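Local coordinates for conserved protein (Methanothermobacter thermautotrophicus, PDB 1I36) that binds NADP through a Rossmann-type domain, resembles 3-hydroxyacid dehydrogenases in structure, and is of unknown function, though probably an oxidoreductase, at residues 240-243 and 244-248; 117-120 and 121-125; 189-192 and 193-196. The protein carries 1 engineered substitution. All coordinates share one frame; numbering follows the deposited sequence.

In the fold
Along the chain the three local contacts follow in series, without nesting or crossing. Interaction 2 comes first and turns the chain from helix 116-119 into strand 124-128, within the mixed sheet of the NADP-binding domain. Interaction 3 lies towards the C-terminal end of helix 186-194, and interaction 1 within helix 238-249; neither closes a long loop. These two share the DUF1932 region, with centres about 24 Å apart, and both touch the second subunit. Interaction 2 reaches that subunit too: its Arg124 makes a weak hydrogen bond to Tyr195 of the neighbouring copy, so the nucleotide-binding domain of one chain meets the helical region of the other.

Interaction 1: residues 240-243 and 244-248; sequences TCII and RIFDK
With chi1 at -67°, Ile242 keeps its CG2 branch opposite the backbone N and beside the carbonyl carbon, while Phe246, chi1 -80°, holds its ring carbon CG beside its own N; one helical turn apart, methyl and ring come to lie next to each other. The two side chains run alongside, pointing the same way, and Ile242 CG2 touches the CD1-CE1 side of the ring, 3.8 Å from Phe246 CE1. Beneath them Phe246 N donates an almost straight bond to Ile242 O (3.1 Å, 167° at the hydrogen). Ile242 O also takes a second, weak bond from Ile245 N at 3.1 Å, although the main acceptor of that amide is Cys241 O, again at 3.1 Å. The helical ladder continues with Asp247 N on Ile243 O at 2.8 Å and, on the exposed side, Arg244 N on Thr240 O at 3.2 Å. There Arg244 lays its CG against the same Thr240 O before the chain bends and carries the guanidinium away.

Helix 238-249 packs on two helices of its own chain and on the second subunit. Ile242 and Phe246 face helix 216-231, at Met223 and Arg219 respectively, and Ile245 packs on Ala171 and Trp174 of helix 154-182. The i to i+4 bonds satisfy the carbonyls of residues 240-243, which lets the helix sit in apolar surroundings, and Ile242, Ile245 and Phe246 supply the apolar side chains. Cys241 forms a disulfide with Cys241 of the second subunit, adding a covalent link to a dimer contact in which Cys241 and Ile245 also pack on Met238 and Val237 of that subunit.

Interaction 2: residues 117-120 and 121-125; sequences RRKG and ADIRI
Lys119 and Ile123 meet across a helix-to-strand connection: helix 116-119 stops at Gly120, a 3-10 turn follows, and the chain enters strand 124-128 of the sheet in the Rossmann-type NADP-binding domain. Gly120 makes the break with a positive phi of 60°, and a CB on it would run into Ala121 N, a conformation suited to a residue without a side chain.

The apolar part of the contact is small. Ile123 holds CG1 opposite its backbone N (chi1 -164°), which, with the turn at chi2, lays CD1 across the lysine stem at about a right angle, 3.6 Å from Lys119 CG and as close to its CB. The same isoleucine packs on Ile112 of strand 106-112, and its side chain lies about 7 Å from the bound NADP, while Ala121 rests against Thr14 and Arg18 of helix 10-21.

Two backbone bonds shape the turn. Ile123 N reaches Gly120 O at 3.1 Å. One residue earlier, Asp122 N makes a longer, weak bond to Lys119 O at 3.3 Å.

Polar side chains meet indirectly. The lysine chain bends at chi2, chi3 and chi4 and curls back over the turn, leaving Lys119 NZ 4.8 Å from Asp122 OD2, too far for a direct ion pair. Asp122 OD1 instead forms a salt bridge with Arg18, which ties the turn to helix 10-21. A single water spans the remaining gap, accepting from Lys119 NZ at 3.0 Å and donating to Asp122 OD2 at 3.2 Å.

Interaction 3: residues 189-192 and 193-196; sequences VLEM and LEYT
Val189 and Leu193 form the apolar side of the C-terminal part of helix 186-194, their side chains lying alongside and pointing the same way, with Val189 CG1 3.9 Å from Leu193 CD1. The helix belongs to the DUF1932 region, a family grouped with the C-terminal domains of 6-phosphogluconate dehydrogenases, and this end of it lies at the subunit interface. Val189 continues onto Ala180 of helix 154-182, and Leu193 onto Phe201 and onto Arg162 of the second subunit.

Backbone bonds follow the alpha-helical i to i+4 pattern. Leu193 N meets Val189 O at 2.8 Å. Glu194 N bonds in the same way to Leu190 O, and Tyr195 N to Glu191 O at 3.0 Å.

A Met-aromatic contact crosses between Met192 and Tyr195. The methionine chain, bent at chi2 and chi3, places SD 5.4 Å from the centroid of the Tyr195 ring, 41° off the ring normal, an oblique approach. Tyr195 itself packs on Arg124 of the second subunit.

The acidic pair runs alongside as well. Glu194 takes the sterically demanding chi1 of 63°, with CG between the backbone N and the carbonyl carbon, which folds CG down to 3.3 Å from Glu191 O; its extended chain then brings OE2 to 4.1 Å from Glu191 CG. The two carboxylate planes stand 65° apart, and Glu191 OE1 lies 5.6 Å from Glu194 OE2. Shortening Glu194 to an alanine here would probably uncover Glu191 O and the stem of Glu191, and leave Phe201 without part of its neighbour.

The neighbouring like charges would be expected to disfavour each other somewhat, but Glu191 OE1 has a salt bridge with Arg148 of the second subunit, so the Glu191 carboxylate probably has its charge largely balanced across the subunit interface.

Interaction 1: residues 240-243 and 244-248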
loop_
_atom_site.group_PDB
_atom_site.type_symbol
_atom_site.label_atom_id
_atom_site.label_comp_id
_atom_site.label_asym_id
_atom_site.label_seq_id
_atom_site.Cartn_x
_atom_site.Cartn_y
_atom_site.Cartn_z
ATOM N N THR A 240 -10.151 10.200 5.559
ATOM C CA THR A 240 -10.253 11.664 5.409
ATOM C C THR A 240 -9.258 12.176 4.347
ATOM O O THR A 240 -9.625 12.921 3.444
ATOM C CB THR A 240 -9.931 12.394 6.734
ATOM O OG1 THR A 240 -10.936 12.091 7.706
ATOM C CG2 THR A 240 -9.896 13.891 6.536
ATOM N N CYS A 241 -7.995 11.781 4.472
ATOM C CA CYS A 241 -6.971 12.211 3.516
ATOM C C CYS A 241 -7.169 11.540 2.170
ATOM O O CYS A 241 -7.071 12.192 1.123
ATOM C CB CYS A 241 -5.577 11.919 4.073
ATOM S SG CYS A 241 -5.172 12.874 5.586
ATOM N N ILE A 242 -7.496 10.244 2.185
ATOM C CA ILE A 242 -7.716 9.506 0.944
ATOM C C ILE A 242 -8.848 10.155 0.147
ATOM O O ILE A 242 -8.747 10.299 -1.072
ATOM C CB ILE A 242 -8.014 8.001 1.213
ATOM C CG1 ILE A 242 -6.775 7.298 1.785
ATOM C CG2 ILE A 242 -8.423 7.285 -0.069
ATOM C CD1 ILE A 242 -7.099 5.925 2.408
ATOM N N ILE A 243 -9.914 10.553 0.844
ATOM C CA ILE A 243 -11.069 11.212 0.214
ATOM C C ILE A 243 -10.612 12.536 -0.427
ATOM O O ILE A 243 -11.002 12.855 -1.546
ATOM C CB ILE A 243 -12.224 11.453 1.248
ATOM C CG1 ILE A 243 -13.234 10.295 1.226
ATOM C CG2 ILE A 243 -12.977 12.744 0.957
ATOM C CD1 ILE A 243 -14.352 10.451 2.282
ATOM N N ARG A 244 -9.754 13.277 0.265
ATOM C CA ARG A 244 -9.240 14.532 -0.283
ATOM C C ARG A 244 -8.497 14.309 -1.614
ATOM O O ARG A 244 -8.634 15.116 -2.539
ATOM C CB ARG A 244 -8.349 15.243 0.725
ATOM C CG ARG A 244 -9.085 15.696 1.979
ATOM C CD ARG A 244 -8.258 16.677 2.782
ATOM N NE ARG A 244 -7.951 17.828 1.945
ATOM C CZ ARG A 244 -6.877 18.606 2.063
ATOM N NH1 ARG A 244 -5.975 18.382 3.016
ATOM N NH2 ARG A 244 -6.667 19.558 1.156
ATOM N N ILE A 245 -7.757 13.197 -1.735
ATOM C CA ILE A 245 -7.040 12.891 -2.978
ATOM C C ILE A 245 -8.049 12.580 -4.090
ATOM O O ILE A 245 -7.931 13.086 -5.216
ATOM C CB ILE A 245 -6.072 11.668 -2.831
ATOM C CG1 ILE A 245 -4.891 11.998 -1.906
ATOM C CG2 ILE A 245 -5.590 11.202 -4.193
ATOM C CD1 ILE A 245 -3.918 13.012 -2.455
ATOM N N PHE A 246 -9.025 11.724 -3.800
ATOM C CA PHE A 246 -10.010 11.390 -4.823
ATOM C C PHE A 246 -10.845 12.600 -5.222
ATOM O O PHE A 246 -11.292 12.702 -6.368
ATOM C CB PHE A 246 -10.858 10.197 -4.410
ATOM C CG PHE A 246 -10.160 8.887 -4.626
ATOM C CD1 PHE A 246 -9.793 8.089 -3.556
ATOM C CD2 PHE A 246 -9.798 8.487 -5.915
ATOM C CE1 PHE A 246 -9.068 6.911 -3.754
ATOM C CE2 PHE A 246 -9.073 7.316 -6.125
ATOM C CZ PHE A 246 -8.707 6.528 -5.026
ATOM N N ASP A 247 -10.976 13.543 -4.294
ATOM C CA ASP A 247 -11.691 14.789 -4.530
ATOM C C ASP A 247 -10.924 15.514 -5.663
ATOM O O ASP A 247 -11.518 15.980 -6.632
ATOM C CB ASP A 247 -11.689 15.618 -3.235
ATOM C CG ASP A 247 -12.669 16.782 -3.265
ATOM O OD1 ASP A 247 -13.796 16.608 -3.777
ATOM O OD2 ASP A 247 -12.322 17.871 -2.750
ATOM N N LYS A 248 -9.595 15.513 -5.576
ATOM C CA LYS A 248 -8.747 16.136 -6.589
ATOM C C LYS A 248 -8.805 15.410 -7.929
ATOM O O LYS A 248 -8.933 16.040 -8.974
ATOM C CB LYS A 248 -7.290 16.149 -6.141
ATOM C CG LYS A 248 -6.974 17.033 -4.976
ATOM C CD LYS A 248 -5.481 16.969 -4.700
ATOM C CE LYS A 248 -5.093 17.957 -3.644
ATOM N NZ LYS A 248 -3.630 17.960 -3.452
#

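Interaction 2: residues 117-120 and 121-125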
loop_
_atom_site.group_PDB
_atom_site.type_symbol
_atom_site.label_atom_id
_atom_site.label_comp_id
_atom_site.label_asym_id
_atom_site.label_seq_id
_atom_site.Cartn_x
_atom_site.Cartn_y
_atom_site.Cartn_z
ATOM N N ARG A 117 -19.573 -7.614 -14.375
ATOM C CA ARG A 117 -19.440 -7.267 -15.788
ATOM C C ARG A 117 -18.287 -7.974 -16.480
ATOM O O ARG A 117 -18.438 -8.466 -17.591
ATOM C CB ARG A 117 -19.225 -5.756 -15.916
ATOM C CG ARG A 117 -19.151 -5.219 -17.326
ATOM C CD ARG A 117 -20.527 -5.110 -17.988
ATOM N NE ARG A 117 -21.543 -4.355 -17.231
ATOM C CZ ARG A 117 -21.366 -3.180 -16.623
ATOM N NH1 ARG A 117 -20.189 -2.563 -16.644
ATOM N NH2 ARG A 117 -22.394 -2.600 -16.012
ATOM N N ARG A 118 -17.122 -7.995 -15.846
ATOM C CA ARG A 118 -15.972 -8.635 -16.463
ATOM C C ARG A 118 -15.774 -10.113 -16.188
ATOM O O ARG A 118 -15.232 -10.829 -17.033
ATOM C CB ARG A 118 -14.702 -7.867 -16.136
ATOM C CG ARG A 118 -14.567 -6.572 -16.933
ATOM C CD ARG A 118 -13.220 -5.912 -16.699
ATOM N NE ARG A 118 -13.107 -5.364 -15.353
ATOM C CZ ARG A 118 -12.249 -4.409 -15.007
ATOM N NH1 ARG A 118 -11.422 -3.900 -15.915
ATOM N NH2 ARG A 118 -12.230 -3.953 -13.757
ATOM N N LYS A 119 -16.224 -10.588 -15.031
ATOM C CA LYS A 119 -16.031 -11.988 -14.694
ATOM C C LYS A 119 -17.275 -12.840 -14.872
ATOM O O LYS A 119 -17.181 -14.052 -14.870
ATOM C CB LYS A 119 -15.528 -12.125 -13.248
ATOM C CG LYS A 119 -14.278 -11.318 -12.898
ATOM C CD LYS A 119 -13.010 -11.822 -13.607
ATOM C CE LYS A 119 -12.572 -13.217 -13.149
ATOM N NZ LYS A 119 -13.397 -14.327 -13.730
ATOM N N GLY A 120 -18.437 -12.217 -15.041
ATOM C CA GLY A 120 -19.652 -13.002 -15.176
ATOM C C GLY A 120 -19.919 -13.868 -13.938
ATOM O O GLY A 120 -19.474 -13.551 -12.817
ATOM N N ALA A 121 -20.602 -14.987 -14.144
ATOM C CA ALA A 121 -20.949 -15.878 -13.045
ATOM C C ALA A 121 -19.749 -16.549 -12.380
ATOM O O ALA A 121 -19.904 -17.197 -11.343
ATOM C CB ALA A 121 -21.976 -16.909 -13.496
ATOM N N ASP A 122 -18.559 -16.388 -12.968
ATOM C CA ASP A 122 -17.317 -16.949 -12.413
ATOM C C ASP A 122 -16.760 -16.105 -11.264
ATOM O O ASP A 122 -15.747 -16.447 -10.646
ATOM C CB ASP A 122 -16.230 -17.022 -13.488
ATOM C CG ASP A 122 -16.425 -18.175 -14.432
ATOM O OD1 ASP A 122 -17.364 -18.978 -14.225
ATOM O OD2 ASP A 122 -15.614 -18.295 -15.369
ATOM N N ILE A 123 -17.425 -14.997 -10.993
ATOM C CA ILE A 123 -16.982 -14.086 -9.956
ATOM C C ILE A 123 -16.868 -14.763 -8.603
ATOM O O ILE A 123 -17.683 -15.625 -8.275
ATOM C CB ILE A 123 -17.934 -12.863 -9.902
ATOM C CG1 ILE A 123 -17.298 -11.724 -9.125
ATOM C CG2 ILE A 123 -19.332 -13.245 -9.419
ATOM C CD1 ILE A 123 -16.022 -11.266 -9.738
ATOM N N ARG A 124 -15.797 -14.458 -7.870
ATOM C CA ARG A 124 -15.646 -15.008 -6.539
ATOM C C ARG A 124 -16.638 -14.280 -5.621
ATOM O O ARG A 124 -16.783 -13.036 -5.666
ATOM C CB ARG A 124 -14.223 -14.822 -6.016
ATOM C CG ARG A 124 -13.995 -15.191 -4.521
ATOM C CD ARG A 124 -14.491 -16.589 -4.102
ATOM N NE ARG A 124 -14.012 -17.701 -4.936
ATOM C CZ ARG A 124 -12.827 -18.307 -4.810
ATOM N NH1 ARG A 124 -11.965 -17.905 -3.884
ATOM N NH2 ARG A 124 -12.536 -19.366 -5.571
ATOM N N ILE A 125 -17.378 -15.074 -4.847
ATOM C CA ILE A 125 -18.321 -14.517 -3.898
ATOM C C ILE A 125 -17.931 -15.074 -2.529
ATOM O O ILE A 125 -17.791 -16.286 -2.375
ATOM C CB ILE A 125 -19.744 -15.001 -4.231
ATOM C CG1 ILE A 125 -20.200 -14.415 -5.559
ATOM C CG2 ILE A 125 -20.732 -14.651 -3.093
ATOM C CD1 ILE A 125 -21.499 -15.083 -6.040
HETATM O O HOH W 1 -14.070 -15.692 -16.289
#

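Interaction 3: residues 189-192 and 193-196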
loop_
_atom_site.group_PDB
_atom_site.type_symbol
_atom_site.label_atom_id
_atom_site.label_comp_id
_atom_site.label_asym_id
_atom_site.label_seq_id
_atom_site.Cartn_x
_atom_site.Cartn_y
_atom_site.Cartn_z
ATOM N N VAL A 189 11.522 6.629 -8.937
ATOM C CA VAL A 189 10.782 6.174 -7.775
ATOM C C VAL A 189 10.102 4.840 -8.095
ATOM O O VAL A 189 10.184 3.897 -7.311
ATOM C CB VAL A 189 9.769 7.217 -7.309
ATOM C CG1 VAL A 189 8.920 6.652 -6.140
ATOM C CG2 VAL A 189 10.540 8.487 -6.833
ATOM N N LEU A 190 9.466 4.737 -9.259
ATOM C CA LEU A 190 8.809 3.472 -9.626
ATOM C C LEU A 190 9.775 2.295 -9.642
ATOM O O LEU A 190 9.478 1.222 -9.106
ATOM C CB LEU A 190 8.136 3.602 -10.984
ATOM C CG LEU A 190 6.817 4.343 -10.915
ATOM C CD1 LEU A 190 6.369 4.824 -12.300
ATOM C CD2 LEU A 190 5.793 3.378 -10.299
ATOM N N GLU A 191 10.966 2.502 -10.204
ATOM C CA GLU A 191 11.955 1.418 -10.244
ATOM C C GLU A 191 12.472 1.074 -8.875
ATOM O O GLU A 191 12.765 -0.099 -8.588
ATOM C CB GLU A 191 13.131 1.764 -11.152
ATOM C CG GLU A 191 12.782 1.776 -12.638
ATOM C CD GLU A 191 13.990 2.123 -13.503
ATOM O OE1 GLU A 191 15.107 1.680 -13.148
ATOM O OE2 GLU A 191 13.819 2.836 -14.520
ATOM N N MET A 192 12.608 2.082 -8.015
ATOM C CA MET A 192 13.090 1.809 -6.666
ATOM C C MET A 192 12.022 1.037 -5.925
ATOM O O MET A 192 12.344 0.136 -5.170
ATOM C CB MET A 192 13.491 3.085 -5.911
ATOM C CG MET A 192 14.854 3.639 -6.340
ATOM S SD MET A 192 16.209 2.396 -6.495
ATOM C CE MET A 192 16.225 2.256 -8.181
ATOM N N LEU A 193 10.751 1.367 -6.155
ATOM C CA LEU A 193 9.656 0.622 -5.501
ATOM C C LEU A 193 9.589 -0.851 -5.938
ATOM O O LEU A 193 9.354 -1.737 -5.120
ATOM C CB LEU A 193 8.312 1.301 -5.734
ATOM C CG LEU A 193 8.075 2.576 -4.920
ATOM C CD1 LEU A 193 6.903 3.321 -5.492
ATOM C CD2 LEU A 193 7.865 2.253 -3.444
ATOM N N GLU A 194 9.811 -1.144 -7.210
ATOM C CA GLU A 194 9.779 -2.551 -7.579
ATOM C C GLU A 194 11.040 -3.244 -7.095
ATOM O O GLU A 194 11.039 -4.435 -6.826
ATOM C CB GLU A 194 9.547 -2.751 -9.074
ATOM C CG GLU A 194 10.595 -2.219 -10.007
ATOM C CD GLU A 194 10.252 -2.511 -11.465
ATOM O OE1 GLU A 194 9.468 -3.465 -11.711
ATOM O OE2 GLU A 194 10.769 -1.790 -12.357
ATOM N N TYR A 195 12.097 -2.467 -6.906
ATOM C CA TYR A 195 13.365 -2.988 -6.423
ATOM C C TYR A 195 13.225 -3.347 -4.943
ATOM O O TYR A 195 14.136 -3.928 -4.365
ATOM C CB TYR A 195 14.470 -1.944 -6.637
ATOM C CG TYR A 195 15.862 -2.419 -6.292
ATOM C CD1 TYR A 195 16.572 -3.249 -7.160
ATOM C CD2 TYR A 195 16.463 -2.057 -5.078
ATOM C CE1 TYR A 195 17.839 -3.707 -6.831
ATOM C CE2 TYR A 195 17.732 -2.514 -4.738
ATOM C CZ TYR A 195 18.410 -3.337 -5.623
ATOM O OH TYR A 195 19.666 -3.787 -5.307
ATOM N N THR A 196 12.071 -3.020 -4.352
ATOM C CA THR A 196 11.773 -3.297 -2.936
ATOM C C THR A 196 10.435 -4.011 -2.690
ATOM O O THR A 196 10.349 -4.852 -1.796
ATOM C CB THR A 196 11.820 -2.005 -2.046
ATOM O OG1 THR A 196 11.132 -2.242 -0.810
ATOM C CG2 THR A 196 11.156 -0.831 -2.724
#